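Local structure of rhamnose ABC transporter, rhamnose-binding protein (5BQ3) at residues 290-298 with 307-315. The protein probably binds a sugar, most likely rhamnose, and passes it to an ABC transporter for import. Sequence-based numbering, arbitrary orientation.
Sequences IKGEVGEKF and TIGENKTVV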
ATOM      1  N   ILE A 290       1.393 -25.383   1.245  1.00 54.02           N
ATOM      2  CA  ILE A 290       2.055 -24.678   2.347  1.00 53.73           C
ATOM      3  C   ILE A 290       1.178 -24.739   3.604  1.00 58.64           C
ATOM      4  O   ILE A 290      -0.053 -24.717   3.505  1.00 57.65           O
ATOM      5  CB  ILE A 290       2.440 -23.208   1.996  1.00 55.27           C
ATOM      6  CG1 ILE A 290       1.248 -22.413   1.414  1.00 54.11           C
ATOM      7  CG2 ILE A 290       3.662 -23.157   1.077  1.00 56.78           C
ATOM      8  CD1 ILE A 290       1.271 -20.912   1.641  1.00 59.31           C
ATOM      9  N   LYS A 291       1.819 -24.811   4.778  1.00 56.49           N
ATOM     10  CA  LYS A 291       1.148 -24.852   6.079  1.00 56.60           C
ATOM     11  C   LYS A 291       0.916 -23.428   6.609  1.00 59.57           C
ATOM     12  O   LYS A 291       0.065 -23.219   7.477  1.00 59.30           O
ATOM     13  CB  LYS A 291       1.974 -25.673   7.090  1.00 60.72           C
ATOM     14  CG  LYS A 291       2.112 -27.153   6.739  1.00 73.38           C
ATOM     15  CD  LYS A 291       3.249 -27.799   7.512  1.00 84.86           C
ATOM     16  CE  LYS A 291       3.500 -29.225   7.092  1.00 96.97           C
ATOM     17  NZ  LYS A 291       4.672 -29.807   7.799  1.00106.30           N
ATOM     18  N   GLY A 292       1.672 -22.473   6.068  1.00 55.27           N
ATOM     19  CA  GLY A 292       1.623 -21.065   6.451  1.00 53.69           C
ATOM     20  C   GLY A 292       2.717 -20.694   7.431  1.00 57.55           C
ATOM     21  O   GLY A 292       2.584 -19.713   8.169  1.00 57.28           O
ATOM     22  N   GLU A 293       3.809 -21.481   7.436  1.00 54.04           N
ATOM     23  CA  GLU A 293       4.965 -21.310   8.314  1.00 54.44           C
ATOM     24  C   GLU A 293       6.010 -20.371   7.707  1.00 56.79           C
ATOM     25  O   GLU A 293       6.076 -20.214   6.485  1.00 55.65           O
ATOM     26  CB  GLU A 293       5.602 -22.675   8.619  1.00 57.96           C
ATOM     27  CG  GLU A 293       4.808 -23.513   9.610  1.00 70.57           C
ATOM     28  CD  GLU A 293       5.085 -25.004   9.607  1.00 95.48           C
ATOM     29  OE1 GLU A 293       6.204 -25.415   9.218  1.00 93.03           O
ATOM     30  OE2 GLU A 293       4.182 -25.767  10.023  1.00 90.13           O
ATOM     31  N   VAL A 294       6.837 -19.761   8.576  1.00 53.28           N
ATOM     32  CA  VAL A 294       7.909 -18.829   8.213  1.00 52.58           C
ATOM     33  C   VAL A 294       9.017 -19.609   7.487  1.00 56.84           C
ATOM     34  O   VAL A 294       9.518 -20.606   8.013  1.00 58.68           O
ATOM     35  CB  VAL A 294       8.445 -18.060   9.459  1.00 56.91           C
ATOM     36  CG1 VAL A 294       9.554 -17.081   9.081  1.00 56.51           C
ATOM     37  CG2 VAL A 294       7.314 -17.333  10.194  1.00 55.52           C
ATOM     38  N   GLY A 295       9.349 -19.160   6.279  1.00 51.42           N
ATOM     39  CA  GLY A 295      10.373 -19.778   5.441  1.00 52.11           C
ATOM     40  C   GLY A 295       9.845 -20.539   4.240  1.00 54.61           C
ATOM     41  O   GLY A 295      10.607 -20.825   3.311  1.00 55.51           O
ATOM     42  N   GLU A 296       8.541 -20.888   4.255  1.00 48.78           N
ATOM     43  CA  GLU A 296       7.871 -21.617   3.174  1.00 47.85           C
ATOM     44  C   GLU A 296       7.739 -20.752   1.916  1.00 48.54           C
ATOM     45  O   GLU A 296       7.694 -19.523   2.009  1.00 46.67           O
ATOM     46  CB  GLU A 296       6.485 -22.114   3.618  1.00 48.67           C
ATOM     47  CG  GLU A 296       6.518 -23.324   4.537  1.00 61.14           C
ATOM     48  CD  GLU A 296       5.166 -23.962   4.798  1.00 81.69           C
ATOM     49  OE1 GLU A 296       4.257 -23.257   5.293  1.00 76.17           O
ATOM     50  OE2 GLU A 296       5.025 -25.177   4.530  1.00 77.35           O
ATOM     51  N   LYS A 297       7.677 -21.405   0.744  1.00 44.17           N
ATOM     52  CA  LYS A 297       7.568 -20.747  -0.557  1.00 42.42           C
ATOM     53  C   LYS A 297       6.354 -21.227  -1.342  1.00 46.23           C
ATOM     54  O   LYS A 297       6.013 -22.412  -1.301  1.00 47.17           O
ATOM     55  CB  LYS A 297       8.834 -20.979  -1.389  1.00 45.29           C
ATOM     56  CG  LYS A 297      10.041 -20.177  -0.922  1.00 51.04           C
ATOM     57  CD  LYS A 297      11.265 -20.448  -1.782  1.00 57.95           C
ATOM     58  CE  LYS A 297      11.308 -19.600  -3.025  1.00 61.74           C
ATOM     59  NZ  LYS A 297      12.227 -20.186  -4.033  1.00 65.95           N
ATOM     60  N   PHE A 298       5.724 -20.299  -2.084  1.00 41.28           N
ATOM     61  CA  PHE A 298       4.563 -20.560  -2.937  1.00 40.60           C
ATOM     62  C   PHE A 298       4.691 -19.781  -4.251  1.00 44.82           C
ATOM     63  O   PHE A 298       5.288 -18.703  -4.267  1.00 43.27           O
ATOM     64  CB  PHE A 298       3.245 -20.217  -2.207  1.00 40.68           C
ATOM     65  CG  PHE A 298       2.962 -18.748  -1.976  1.00 40.25           C
ATOM     66  CD1 PHE A 298       3.494 -18.086  -0.877  1.00 42.19           C
ATOM     67  CD2 PHE A 298       2.130 -18.041  -2.837  1.00 41.28           C
ATOM     68  CE1 PHE A 298       3.224 -16.733  -0.664  1.00 41.59           C
ATOM     69  CE2 PHE A 298       1.871 -16.686  -2.627  1.00 42.49           C
ATOM     70  CZ  PHE A 298       2.412 -16.044  -1.538  1.00 39.98           C
ATOM     71  N   THR A 307       8.233 -15.846  -0.608  1.00 39.46           N
ATOM     72  CA  THR A 307       8.577 -16.488   0.665  1.00 39.95           C
ATOM     73  C   THR A 307       7.757 -15.867   1.809  1.00 43.34           C
ATOM     74  O   THR A 307       7.564 -14.648   1.845  1.00 41.81           O
ATOM     75  CB  THR A 307      10.101 -16.389   0.925  1.00 46.13           C
ATOM     76  OG1 THR A 307      10.802 -16.978  -0.166  1.00 47.73           O
ATOM     77  CG2 THR A 307      10.541 -17.091   2.209  1.00 44.88           C
ATOM     78  N   ILE A 308       7.285 -16.718   2.739  1.00 40.74           N
ATOM     79  CA  ILE A 308       6.554 -16.298   3.934  1.00 39.87           C
ATOM     80  C   ILE A 308       7.605 -15.857   4.958  1.00 45.89           C
ATOM     81  O   ILE A 308       8.429 -16.668   5.391  1.00 46.82           O
ATOM     82  CB  ILE A 308       5.607 -17.417   4.469  1.00 42.94           C
ATOM     83  CG1 ILE A 308       4.564 -17.825   3.406  1.00 42.65           C
ATOM     84  CG2 ILE A 308       4.924 -16.990   5.778  1.00 42.67           C
ATOM     85  CD1 ILE A 308       4.084 -19.245   3.492  1.00 49.70           C
ATOM     86  N   GLY A 309       7.592 -14.571   5.286  1.00 42.91           N
ATOM     87  CA  GLY A 309       8.525 -13.975   6.235  1.00 44.04           C
ATOM     88  C   GLY A 309       8.036 -14.028   7.666  1.00 49.91           C
ATOM     89  O   GLY A 309       7.127 -14.800   7.987  1.00 49.45           O
ATOM     90  N   GLU A 310       8.644 -13.203   8.536  1.00 48.55           N
ATOM     91  CA  GLU A 310       8.309 -13.108   9.960  1.00 49.52           C
ATOM     92  C   GLU A 310       6.876 -12.574  10.147  1.00 51.26           C
ATOM     93  O   GLU A 310       6.411 -11.754   9.351  1.00 49.16           O
ATOM     94  CB  GLU A 310       9.336 -12.248  10.735  1.00 51.93           C
ATOM     95  CG  GLU A 310       9.513 -10.818  10.237  1.00 66.55           C
ATOM     96  CD  GLU A 310      10.609 -10.609   9.207  1.00 98.23           C
ATOM     97  OE1 GLU A 310      10.478 -11.133   8.076  1.00 97.11           O
ATOM     98  OE2 GLU A 310      11.583  -9.885   9.519  1.00 95.17           O
ATOM     99  N   ASN A 311       6.183 -13.084  11.192  1.00 48.19           N
ATOM    100  CA  ASN A 311       4.795 -12.775  11.576  1.00 47.02           C
ATOM    101  C   ASN A 311       3.817 -13.169  10.435  1.00 48.54           C
ATOM    102  O   ASN A 311       2.818 -12.479  10.200  1.00 47.31           O
ATOM    103  CB  ASN A 311       4.642 -11.292  11.996  1.00 47.76           C
ATOM    104  CG  ASN A 311       3.400 -10.982  12.800  1.00 72.12           C
ATOM    105  OD1 ASN A 311       3.131 -11.587  13.848  1.00 69.33           O
ATOM    106  ND2 ASN A 311       2.628 -10.007  12.339  1.00 61.40           N
ATOM    107  N   LYS A 312       4.118 -14.301   9.740  1.00 43.90           N
ATOM    108  CA  LYS A 312       3.358 -14.883   8.617  1.00 42.45           C
ATOM    109  C   LYS A 312       3.028 -13.819   7.541  1.00 43.87           C
ATOM    110  O   LYS A 312       1.907 -13.780   7.027  1.00 42.74           O
ATOM    111  CB  LYS A 312       2.070 -15.564   9.129  1.00 44.97           C
ATOM    112  CG  LYS A 312       2.299 -16.754  10.045  1.00 55.90           C
ATOM    113  CD  LYS A 312       0.986 -17.235  10.630  1.00 64.66           C
ATOM    114  CE  LYS A 312       1.169 -18.421  11.535  1.00 75.91           C
ATOM    115  NZ  LYS A 312      -0.132 -18.896  12.061  1.00 85.64           N
ATOM    116  N   THR A 313       4.011 -12.952   7.216  1.00 39.42           N
ATOM    117  CA  THR A 313       3.843 -11.850   6.264  1.00 37.58           C
ATOM    118  C   THR A 313       4.582 -12.123   4.946  1.00 40.19           C
ATOM    119  O   THR A 313       5.748 -12.508   4.953  1.00 40.35           O
ATOM    120  CB  THR A 313       4.294 -10.518   6.910  1.00 45.56           C
ATOM    121  OG1 THR A 313       3.580 -10.328   8.131  1.00 45.26           O
ATOM    122  CG2 THR A 313       4.065  -9.304   6.007  1.00 42.41           C
ATOM    123  N   VAL A 314       3.885 -11.878   3.821  1.00 35.75           N
ATOM    124  CA  VAL A 314       4.382 -12.004   2.445  1.00 35.66           C
ATOM    125  C   VAL A 314       4.398 -10.599   1.822  1.00 38.85           C
ATOM    126  O   VAL A 314       3.382  -9.905   1.867  1.00 38.10           O
ATOM    127  CB  VAL A 314       3.534 -13.003   1.602  1.00 39.45           C
ATOM    128  CG1 VAL A 314       4.074 -13.131   0.180  1.00 39.58           C
ATOM    129  CG2 VAL A 314       3.444 -14.374   2.273  1.00 39.99           C
ATOM    130  N   VAL A 315       5.545 -10.171   1.268  1.00 35.44           N
ATOM    131  CA  VAL A 315       5.674  -8.854   0.630  1.00 34.33           C
ATOM    132  C   VAL A 315       5.561  -9.044  -0.894  1.00 38.68           C
ATOM    133  O   VAL A 315       6.264  -9.882  -1.465  1.00 39.01           O
ATOM    134  CB  VAL A 315       6.973  -8.101   1.049  1.00 38.05           C
ATOM    135  CG1 VAL A 315       7.089  -6.748   0.352  1.00 37.10           C
ATOM    136  CG2 VAL A 315       7.046  -7.917   2.561  1.00 37.68           C
TER
HETATM  137  O   HOH W   1      -0.432 -20.157   9.045  1.00 56.50           O
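Ile290 meets Ile308 at a slant, CD1 against CD1 at 3.8 Å, a methyl contact that suits two branched aliphatic residues in a buried place, with Ala284 and Leu285 of helix 271-287 also against Ile290. Gly292 follows, its positive phi (98°) being easiest for glycine, and its carbonyl O has the aliphatic part of Lys312 alongside, 3.5 Å from CG. The extended lysine chain continues past this carbonyl toward a water within hydrogen-bonding distance of Gly292 O that accepts a weak bond from Lys312 NZ. Glu293 opens a type II turn ending at Glu296, and its carbonyl O rests 3.5 Å from Ile308 CB. Beyond it, Val294 straddles Gly309 O with both methyls, CG2 at 3.4 Å, as its branching at CB allows. Gly295, the third residue of the turn, again takes a positive phi, and its N donates to Ile308 O (2.8 Å) in the carbonyl plane. This turn belongs to the first lobe of a periplasmic binding protein fold, where it packs against the loop that leads into strand 313-315, an outermost strand of the six-stranded parallel sheet. Glu296 accepts at its carbonyl O from Ile308 N, nearly linearly (170°), while its extended side chain carries the carboxylate to the amides at the start of the loop: OE1 takes hydrogen bonds from Gly292 N and Glu293 N, the second out of the carboxylate plane. Lys297 pairs with Thr307 in the small antiparallel sheet, a non-hydrogen-bonded pair in which CG passes 3.4 Å from Thr307 OG1; its NZ goes on to a salt bridge with Glu305. At Phe298, chi1 of 71° holds CG between the backbone N and the carbonyl carbon, and from there the ring turns its edge to Val314 CG1, 3.8 Å from CZ; a large apolar ring suits this buried place, where Val277 and Ala281 of helix 271-287 also touch it.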